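Side-chain contacts in ABC transporter substrate-binding protein (Vibrio cholerae, PDB 3LKV), which probably captures a small solute for an ABC transporter, and can hold a phenylalanine molecule in its pocket: residues Lys36-Gly41 / Ala256-Lys261; Glu127-Leu132 / Phe224-Ser229; Leu132-Leu137 / Ala166-Lys171. One frame throughout, in Å; residues are numbered along the deposited sequence.

Contact 1. Residues Lys36-Gly41 / Ala256-Lys261; sequences KGYEEG and AILEGK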
loop_
_atom_site.group_PDB
_atom_site.type_symbol
_atom_site.label_atom_id
_atom_site.label_comp_id
_atom_site.label_asym_id
_atom_site.label_seq_id
_atom_site.Cartn_x
_atom_site.Cartn_y
_atom_site.Cartn_z
ATOM N N LYS A 36 -11.688 -1.820 12.488
ATOM C CA LYS A 36 -12.997 -1.171 12.729
ATOM C C LYS A 36 -13.982 -1.326 11.566
ATOM O O LYS A 36 -15.028 -0.700 11.585
ATOM C CB LYS A 36 -12.822 0.342 12.984
ATOM C CG LYS A 36 -12.009 0.756 14.236
ATOM C CD LYS A 36 -12.801 0.434 15.471
ATOM C CE LYS A 36 -12.226 1.079 16.696
ATOM N NZ LYS A 36 -13.321 1.173 17.700
ATOM N N GLY A 37 -13.664 -2.131 10.556
ATOM C CA GLY A 37 -14.520 -2.283 9.380
ATOM C C GLY A 37 -14.318 -1.296 8.229
ATOM O O GLY A 37 -15.130 -1.264 7.298
ATOM N N TYR A 38 -13.252 -0.480 8.260
ATOM C CA TYR A 38 -12.915 0.401 7.128
ATOM C C TYR A 38 -11.708 -0.148 6.344
ATOM O O TYR A 38 -10.574 -0.110 6.827
ATOM C CB TYR A 38 -12.668 1.834 7.574
ATOM C CG TYR A 38 -13.881 2.449 8.238
ATOM C CD1 TYR A 38 -14.903 3.015 7.507
ATOM C CD2 TYR A 38 -14.023 2.392 9.600
ATOM C CE1 TYR A 38 -16.039 3.526 8.138
ATOM C CE2 TYR A 38 -15.130 2.917 10.232
ATOM C CZ TYR A 38 -16.131 3.465 9.506
ATOM O OH TYR A 38 -17.181 3.965 10.214
ATOM N N GLU A 39 -11.975 -0.642 5.140
ATOM C CA GLU A 39 -10.989 -1.334 4.349
ATOM C C GLU A 39 -10.790 -0.649 3.021
ATOM O O GLU A 39 -11.761 -0.404 2.283
ATOM C CB GLU A 39 -11.451 -2.749 4.006
ATOM C CG GLU A 39 -11.174 -3.829 4.977
ATOM C CD GLU A 39 -11.549 -5.220 4.349
ATOM O OE1 GLU A 39 -10.847 -5.660 3.398
ATOM O OE2 GLU A 39 -12.557 -5.839 4.774
ATOM N N GLU A 40 -9.527 -0.479 2.677
ATOM C CA GLU A 40 -9.132 0.124 1.417
ATOM C C GLU A 40 -9.601 -0.768 0.322
ATOM O O GLU A 40 -9.517 -1.956 0.445
ATOM C CB GLU A 40 -7.628 0.182 1.310
ATOM C CG GLU A 40 -6.973 1.346 2.016
ATOM C CD GLU A 40 -5.579 1.585 1.422
ATOM O OE1 GLU A 40 -4.709 0.727 1.681
ATOM O OE2 GLU A 40 -5.406 2.563 0.640
ATOM N N GLY A 41 -10.109 -0.221 -0.744
ATOM C CA GLY A 41 -10.666 -1.052 -1.804
ATOM C C GLY A 41 -12.155 -1.319 -1.658
ATOM O O GLY A 41 -12.813 -1.710 -2.610
ATOM N N ALA A 256 -14.861 6.975 15.404
ATOM C CA ALA A 256 -15.914 7.598 16.204
ATOM C C ALA A 256 -16.418 8.819 15.443
ATOM O O ALA A 256 -17.611 9.060 15.365
ATOM C CB ALA A 256 -15.394 7.963 17.627
ATOM N N ILE A 257 -15.529 9.549 14.799
ATOM C CA ILE A 257 -15.968 10.753 14.085
ATOM C C ILE A 257 -16.819 10.375 12.878
ATOM O O ILE A 257 -17.846 10.995 12.576
ATOM C CB ILE A 257 -14.752 11.627 13.683
ATOM C CG1 ILE A 257 -14.158 12.219 14.965
ATOM C CG2 ILE A 257 -15.120 12.726 12.662
ATOM C CD1 ILE A 257 -12.793 12.889 14.863
ATOM N N LEU A 258 -16.379 9.357 12.173
ATOM C CA LEU A 258 -17.089 8.912 10.977
ATOM C C LEU A 258 -18.513 8.492 11.338
ATOM O O LEU A 258 -19.395 8.611 10.537
ATOM C CB LEU A 258 -16.336 7.730 10.313
ATOM C CG LEU A 258 -15.061 8.109 9.519
ATOM C CD1 LEU A 258 -14.339 6.884 9.092
ATOM C CD2 LEU A 258 -15.379 8.973 8.298
ATOM N N GLU A 259 -18.706 8.020 12.546
ATOM C CA GLU A 259 -19.983 7.595 13.031
ATOM C C GLU A 259 -20.796 8.712 13.661
ATOM O O GLU A 259 -21.800 8.463 14.289
ATOM C CB GLU A 259 -19.775 6.432 14.036
ATOM C CG GLU A 259 -19.445 5.155 13.264
ATOM C CD GLU A 259 -18.592 4.137 14.024
ATOM O OE1 GLU A 259 -18.639 4.128 15.303
ATOM O OE2 GLU A 259 -17.892 3.352 13.287
ATOM N N GLY A 260 -20.380 9.945 13.463
ATOM C CA GLY A 260 -21.159 11.062 13.878
ATOM C C GLY A 260 -20.760 11.724 15.184
ATOM O O GLY A 260 -21.503 12.562 15.649
ATOM N N LYS A 261 -19.616 11.379 15.785
ATOM C CA LYS A 261 -19.163 12.137 16.935
ATOM C C LYS A 261 -18.568 13.447 16.498
ATOM O O LYS A 261 -17.916 13.486 15.453
ATOM C CB LYS A 261 -18.137 11.370 17.760
ATOM C CG LYS A 261 -18.775 10.292 18.665
ATOM C CD LYS A 261 -19.548 10.876 19.845
ATOM C CE LYS A 261 -18.575 11.439 20.976
ATOM N NZ LYS A 261 -19.251 12.251 22.067
#

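Contact 2. Residues Glu127-Leu132 / Phe224-Ser229; sequences EQHVEL and FGAATS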
loop_
_atom_site.group_PDB
_atom_site.type_symbol
_atom_site.label_atom_id
_atom_site.label_comp_id
_atom_site.label_asym_id
_atom_site.label_seq_id
_atom_site.Cartn_x
_atom_site.Cartn_y
_atom_site.Cartn_z
ATOM N N GLU A 127 11.846 14.228 32.003
ATOM C CA GLU A 127 12.410 14.009 33.346
ATOM C C GLU A 127 12.881 12.565 33.514
ATOM O O GLU A 127 13.998 12.272 33.961
ATOM C CB GLU A 127 11.364 14.350 34.426
ATOM C CG GLU A 127 11.746 13.970 35.914
ATOM C CD GLU A 127 12.941 14.744 36.483
ATOM O OE1 GLU A 127 13.438 14.332 37.572
ATOM O OE2 GLU A 127 13.391 15.750 35.857
ATOM N N GLN A 128 12.029 11.652 33.117
ATOM C CA GLN A 128 12.386 10.256 33.181
ATOM C C GLN A 128 13.596 9.941 32.264
ATOM O O GLN A 128 14.477 9.167 32.635
ATOM C CB GLN A 128 11.141 9.438 32.868
ATOM C CG GLN A 128 11.189 7.996 33.176
ATOM C CD GLN A 128 9.870 7.258 32.821
ATOM O OE1 GLN A 128 8.857 7.866 32.446
ATOM N NE2 GLN A 128 9.896 5.941 32.962
ATOM N N HIS A 129 13.689 10.582 31.106
ATOM C CA HIS A 129 14.842 10.369 30.247
ATOM C C HIS A 129 16.157 10.888 30.890
ATOM O O HIS A 129 17.195 10.265 30.760
ATOM C CB HIS A 129 14.664 11.050 28.875
ATOM C CG HIS A 129 13.613 10.425 28.013
ATOM N ND1 HIS A 129 13.099 11.053 26.905
ATOM C CD2 HIS A 129 12.986 9.225 28.088
ATOM C CE1 HIS A 129 12.195 10.273 26.334
ATOM N NE2 HIS A 129 12.110 9.152 27.029
ATOM N N VAL A 130 16.110 12.041 31.541
ATOM C CA VAL A 130 17.292 12.565 32.192
ATOM C C VAL A 130 17.746 11.643 33.321
ATOM O O VAL A 130 18.966 11.379 33.485
ATOM C CB VAL A 130 17.018 13.949 32.751
ATOM C CG1 VAL A 130 18.186 14.433 33.661
ATOM C CG2 VAL A 130 16.731 14.911 31.569
ATOM N N GLU A 131 16.777 11.174 34.105
ATOM C CA GLU A 131 17.080 10.286 35.225
ATOM C C GLU A 131 17.653 9.017 34.646
ATOM O O GLU A 131 18.607 8.481 35.182
ATOM C CB GLU A 131 15.867 10.044 36.169
ATOM C CG GLU A 131 15.520 11.355 36.965
ATOM C CD GLU A 131 14.210 11.365 37.831
ATOM O OE1 GLU A 131 13.139 10.848 37.397
ATOM O OE2 GLU A 131 14.262 11.983 38.943
ATOM N N LEU A 132 17.168 8.600 33.488
ATOM C CA LEU A 132 17.690 7.388 32.883
ATOM C C LEU A 132 19.119 7.575 32.325
ATOM O O LEU A 132 19.968 6.682 32.493
ATOM C CB LEU A 132 16.711 6.874 31.854
ATOM C CG LEU A 132 16.985 5.554 31.150
ATOM C CD1 LEU A 132 17.327 4.427 32.128
ATOM C CD2 LEU A 132 15.744 5.188 30.315
ATOM N N PHE A 224 21.487 9.160 23.531
ATOM C CA PHE A 224 20.317 8.575 24.162
ATOM C C PHE A 224 19.107 9.015 23.342
ATOM O O PHE A 224 18.959 10.204 23.054
ATOM C CB PHE A 224 20.134 9.066 25.599
ATOM C CG PHE A 224 18.918 8.512 26.249
ATOM C CD1 PHE A 224 18.952 7.288 26.862
ATOM C CD2 PHE A 224 17.719 9.163 26.142
ATOM C CE1 PHE A 224 17.793 6.725 27.387
ATOM C CE2 PHE A 224 16.546 8.622 26.665
ATOM C CZ PHE A 224 16.577 7.405 27.291
ATOM N N GLY A 225 18.256 8.057 22.982
ATOM C CA GLY A 225 17.134 8.314 22.109
ATOM C C GLY A 225 15.783 8.431 22.803
ATOM O O GLY A 225 15.434 7.634 23.671
ATOM N N ALA A 226 14.980 9.381 22.376
ATOM C CA ALA A 226 13.607 9.510 22.908
ATOM C C ALA A 226 12.653 8.602 22.120
ATOM O O ALA A 226 11.456 8.490 22.434
ATOM C CB ALA A 226 13.184 10.996 22.858
ATOM N N ALA A 227 13.184 7.972 21.085
ATOM C CA ALA A 227 12.405 7.098 20.206
ATOM C C ALA A 227 13.209 5.838 19.941
ATOM O O ALA A 227 14.411 5.906 19.731
ATOM C CB ALA A 227 12.090 7.800 18.863
ATOM N N THR A 228 12.517 4.725 19.865
ATOM C CA THR A 228 13.090 3.399 19.543
ATOM C C THR A 228 13.763 3.361 18.185
ATOM O O THR A 228 14.808 2.722 18.023
ATOM C CB THR A 228 11.985 2.363 19.562
ATOM O OG1 THR A 228 11.347 2.432 20.827
ATOM C CG2 THR A 228 12.499 0.950 19.321
ATOM N N SER A 229 13.184 4.050 17.210
ATOM C CA SER A 229 13.799 4.136 15.895
ATOM C C SER A 229 15.239 4.681 16.040
ATOM O O SER A 229 16.108 4.362 15.245
ATOM C CB SER A 229 12.960 4.995 14.937
ATOM O OG SER A 229 12.662 6.290 15.506
#

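Contact 3. Residues Leu132-Leu137 / Ala166-Lys171; sequences LIKEIL and AKHGIK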
loop_
_atom_site.group_PDB
_atom_site.type_symbol
_atom_site.label_atom_id
_atom_site.label_comp_id
_atom_site.label_asym_id
_atom_site.label_seq_id
_atom_site.Cartn_x
_atom_site.Cartn_y
_atom_site.Cartn_z
ATOM N N LEU A 132 17.168 8.600 33.488
ATOM C CA LEU A 132 17.690 7.388 32.883
ATOM C C LEU A 132 19.119 7.575 32.325
ATOM O O LEU A 132 19.968 6.682 32.493
ATOM C CB LEU A 132 16.711 6.874 31.854
ATOM C CG LEU A 132 16.985 5.554 31.150
ATOM C CD1 LEU A 132 17.327 4.427 32.128
ATOM C CD2 LEU A 132 15.744 5.188 30.315
ATOM N N ILE A 133 19.398 8.735 31.726
ATOM C CA ILE A 133 20.728 9.069 31.243
ATOM C C ILE A 133 21.712 9.073 32.416
ATOM O O ILE A 133 22.798 8.537 32.308
ATOM C CB ILE A 133 20.764 10.441 30.515
ATOM C CG1 ILE A 133 20.078 10.365 29.139
ATOM C CG2 ILE A 133 22.173 10.910 30.277
ATOM C CD1 ILE A 133 19.707 11.812 28.512
ATOM N N LYS A 134 21.299 9.639 33.543
ATOM C CA LYS A 134 22.133 9.672 34.759
ATOM C C LYS A 134 22.391 8.271 35.339
ATOM O O LYS A 134 23.444 8.000 35.903
ATOM C CB LYS A 134 21.506 10.586 35.821
ATOM C CG LYS A 134 22.459 11.019 37.004
ATOM C CD LYS A 134 22.009 12.401 37.665
ATOM C CE LYS A 134 22.132 12.460 39.246
ATOM N NZ LYS A 134 20.801 12.905 39.884
ATOM N N GLU A 135 21.437 7.376 35.164
ATOM C CA GLU A 135 21.548 5.998 35.625
ATOM C C GLU A 135 22.519 5.173 34.778
ATOM O O GLU A 135 23.310 4.385 35.311
ATOM C CB GLU A 135 20.166 5.317 35.624
ATOM C CG GLU A 135 20.134 3.994 36.390
ATOM C CD GLU A 135 18.827 3.193 36.202
ATOM O OE1 GLU A 135 17.826 3.677 35.627
ATOM O OE2 GLU A 135 18.818 2.043 36.619
ATOM N N ILE A 136 22.435 5.345 33.473
ATOM C CA ILE A 136 23.281 4.639 32.523
ATOM C C ILE A 136 24.693 5.187 32.535
ATOM O O ILE A 136 25.616 4.445 32.303
ATOM C CB ILE A 136 22.734 4.772 31.060
ATOM C CG1 ILE A 136 21.488 3.916 30.865
ATOM C CG2 ILE A 136 23.791 4.384 30.016
ATOM C CD1 ILE A 136 20.703 4.278 29.622
ATOM N N LEU A 137 24.824 6.489 32.804
ATOM C CA LEU A 137 26.070 7.237 32.715
ATOM C C LEU A 137 26.177 8.111 33.953
ATOM O O LEU A 137 25.891 9.307 33.881
ATOM C CB LEU A 137 26.071 8.175 31.499
ATOM C CG LEU A 137 26.051 7.575 30.099
ATOM C CD1 LEU A 137 25.676 8.631 29.081
ATOM C CD2 LEU A 137 27.431 6.982 29.795
ATOM N N ALA A 166 18.464 21.505 34.820
ATOM C CA ALA A 166 18.708 22.355 35.999
ATOM C C ALA A 166 18.362 21.650 37.335
ATOM O O ALA A 166 19.162 21.677 38.267
ATOM C CB ALA A 166 17.944 23.693 35.886
ATOM N N LYS A 167 17.191 21.018 37.428
ATOM C CA LYS A 167 16.846 20.232 38.627
ATOM C C LYS A 167 17.918 19.188 39.010
ATOM O O LYS A 167 18.139 18.949 40.183
ATOM C CB LYS A 167 15.498 19.519 38.455
ATOM C CG LYS A 167 15.267 18.390 39.454
ATOM C CD LYS A 167 13.878 17.725 39.362
ATOM C CE LYS A 167 13.682 16.747 40.540
ATOM N NZ LYS A 167 12.592 15.803 40.230
ATOM N N HIS A 168 18.565 18.568 38.027
ATOM C CA HIS A 168 19.554 17.526 38.287
ATOM C C HIS A 168 21.013 17.996 38.228
ATOM O O HIS A 168 21.939 17.185 38.262
ATOM C CB HIS A 168 19.294 16.313 37.366
ATOM C CG HIS A 168 18.121 15.483 37.813
ATOM N ND1 HIS A 168 18.262 14.334 38.563
ATOM C CD2 HIS A 168 16.789 15.677 37.667
ATOM C CE1 HIS A 168 17.064 13.846 38.844
ATOM N NE2 HIS A 168 16.153 14.646 38.317
ATOM N N GLY A 169 21.217 19.300 38.170
ATOM C CA GLY A 169 22.564 19.859 38.104
ATOM C C GLY A 169 23.363 19.552 36.842
ATOM O O GLY A 169 24.578 19.520 36.880
ATOM N N ILE A 170 22.687 19.353 35.720
ATOM C CA ILE A 170 23.312 18.970 34.461
ATOM C C ILE A 170 23.272 20.166 33.517
ATOM O O ILE A 170 22.228 20.789 33.315
ATOM C CB ILE A 170 22.575 17.746 33.830
ATOM C CG1 ILE A 170 22.846 16.493 34.669
ATOM C CG2 ILE A 170 22.985 17.492 32.389
ATOM C CD1 ILE A 170 21.878 15.374 34.357
ATOM N N LYS A 171 24.416 20.469 32.947
ATOM C CA LYS A 171 24.563 21.521 31.988
ATOM C C LYS A 171 24.009 21.038 30.629
ATOM O O LYS A 171 24.201 19.884 30.261
ATOM C CB LYS A 171 26.066 21.831 31.902
ATOM C CG LYS A 171 26.479 22.873 30.867
ATOM C CD LYS A 171 28.036 23.072 30.844
ATOM C CE LYS A 171 28.455 24.372 30.113
ATOM N NZ LYS A 171 28.442 24.279 28.626
#

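Contact 1. Residues Lys36-Gly41 / Ala256-Lys261
Tyr38 reaches across from the loop after helix 20-35 to Leu258 and Glu259 at the C-terminal end of helix 243-258. Its CB points toward that helix end, and CG stands anti to the carbonyl carbon (chi1 -61°), which sends the ring outward across the gap. Over one face of the ring lies Leu258 CD1, 4.0 Å from the centroid of the Tyr38 ring and 17° off its normal, a CH-pi contact displaced toward the hydroxyl end: CD1 of Leu258 is 3.9 Å from both CE1 and CZ of Tyr38. At the tip, Tyr38 OH passes Leu258 CB at 3.9 Å and donates a hydrogen bond to Glu259 OE2 at 3.2 Å. The carboxylate takes it on its anti side, 15° out of its own plane, at the edge of the phenol ring. The outer half of the ring is thus met by a methyl over its face and by a carboxylate near its plane. Schellman motifs with Gly37 and Gly260 as C-prime residues end the two helices just here. Tyr38 and Leu258 both also touch Ala9 of strand 9-15, and Leu258 continues onto Val72 of strand 72-76, placing this surface contact at the N-terminal ends of two neighbouring strands of the parallel sheet.

Contact 2. Residues Glu127-Leu132 / Phe224-Ser229
His129 and Ala226 mark the closest approach of the two backbones, their CA atoms 7.5 Å apart. Residues 127-132 form regular helix within 126-136, whereas the chain at 224-229 leaves strand 223-225 and turns toward helix 228-232. Two side chains one helical turn apart, His129 and Leu132, point from the helix toward Phe224 on the strand. The Phe224 side chain crosses each of them at about a right angle. Its CE2 comes over one face of the imidazole, 3.7 Å from His129 CG, but the ring planes are inclined at 56° and their centroids lie 5.4 Å apart, an oblique aromatic pair. The tip of the same ring, CZ, with CE1 beside it, meets the leucine branch, Phe224 CZ lying 3.8 Å from Leu132 CD2. This is the helix-on-sheet packing of an alpha/beta lobe of a periplasmic binding protein: Phe224 projects from a strand between 196-199 and 237-240, to which the backbone of 224-226 is hydrogen-bonded, and helix 126-136 lies over it. CG of Phe224 is anti to the backbone N (chi1 178°), which carries the ring out to the helix. Two residues on from Phe224, Ala226 CB packs 3.7 Å from His129 CE1, and the Ala226 side chain is about 7 Å, nearest atoms, from the bound phenylalanine. Although buried, the imidazole has partners for both nitrogens: ND1 of His129 is hydrogen-bonded to the hydroxyl of Tyr198, and NE2 to the backbone O of Leu239, which should limit rotation of the ring against Phe224.

Contact 3. Residues Leu132-Leu137 / Ala166-Lys171
The imidazole of His168 is the flat group here, and Lys134 approaches it at the edge, not over a face. Lys134 NZ lies 5° out of the ring plane and donates a hydrogen bond to His168 ND1 at 3.2 Å. A second partner grips the ring elsewhere on its rim, where NE2 of His168 makes a probable hydrogen bond with OE1 of Glu127, a residue two turns before Lys134 on helix 126-136. That helix therefore holds the imidazole at both of its nitrogens. To arrive in the ring plane, the lysine starts with CG anti to the backbone N (chi1 -164°) and runs out extended, then bends at its last two torsions and swings the ammonium group across to ND1. Nearer the backbone, the aliphatic part of the lysine passes Ile170, with CD of Lys134 4.4 Å from CD1 of the isoleucine, a loose apolar touch. Ile170 is buried, touching Val130 and Ile143, while Lys134 remains at the surface. His168 is the first residue to leave helix 152-167, and Gly169, with positive phi, is the C-prime residue of the Schellman motif that ends it. From there the chain enters strand 171-176, completing the beta-alpha-beta crossover from strand 142-147. The contact thus ties helix 126-136 to the turn closing that crossover. With ND1 accepting from the lysine, the hydrogen on His168 would be expected at NE2, facing Glu127. The ammonium group beside ND1 would be expected to disfavour a doubly protonated ring, whereas the carboxylate of Glu127 at NE2 would pull the other way.

In the fold
Contact 1 lies in one lobe of the two-lobed binding-protein fold, at the parallel sheet that includes strands 9-15 and 72-76; contacts 2 and 3 lie in the other, built on the mixed sheet. The centres of contacts 2 and 3 are about 35 Å and about 45 Å from that of contact 1, respectively, on the opposite side of the chain's centre. Contacts 2 and 3, with centres about 11 Å apart, share helix 126-136 and Leu132, and Phe224 also packs against Ile133. Along the chain the contacts are nested, 3 within 2 and 2 within 1. Contact 1 thus joins chain segments from before and after the second-lobe segments of contacts 2 and 3, consistent with a chain that leaves the first lobe and returns to it.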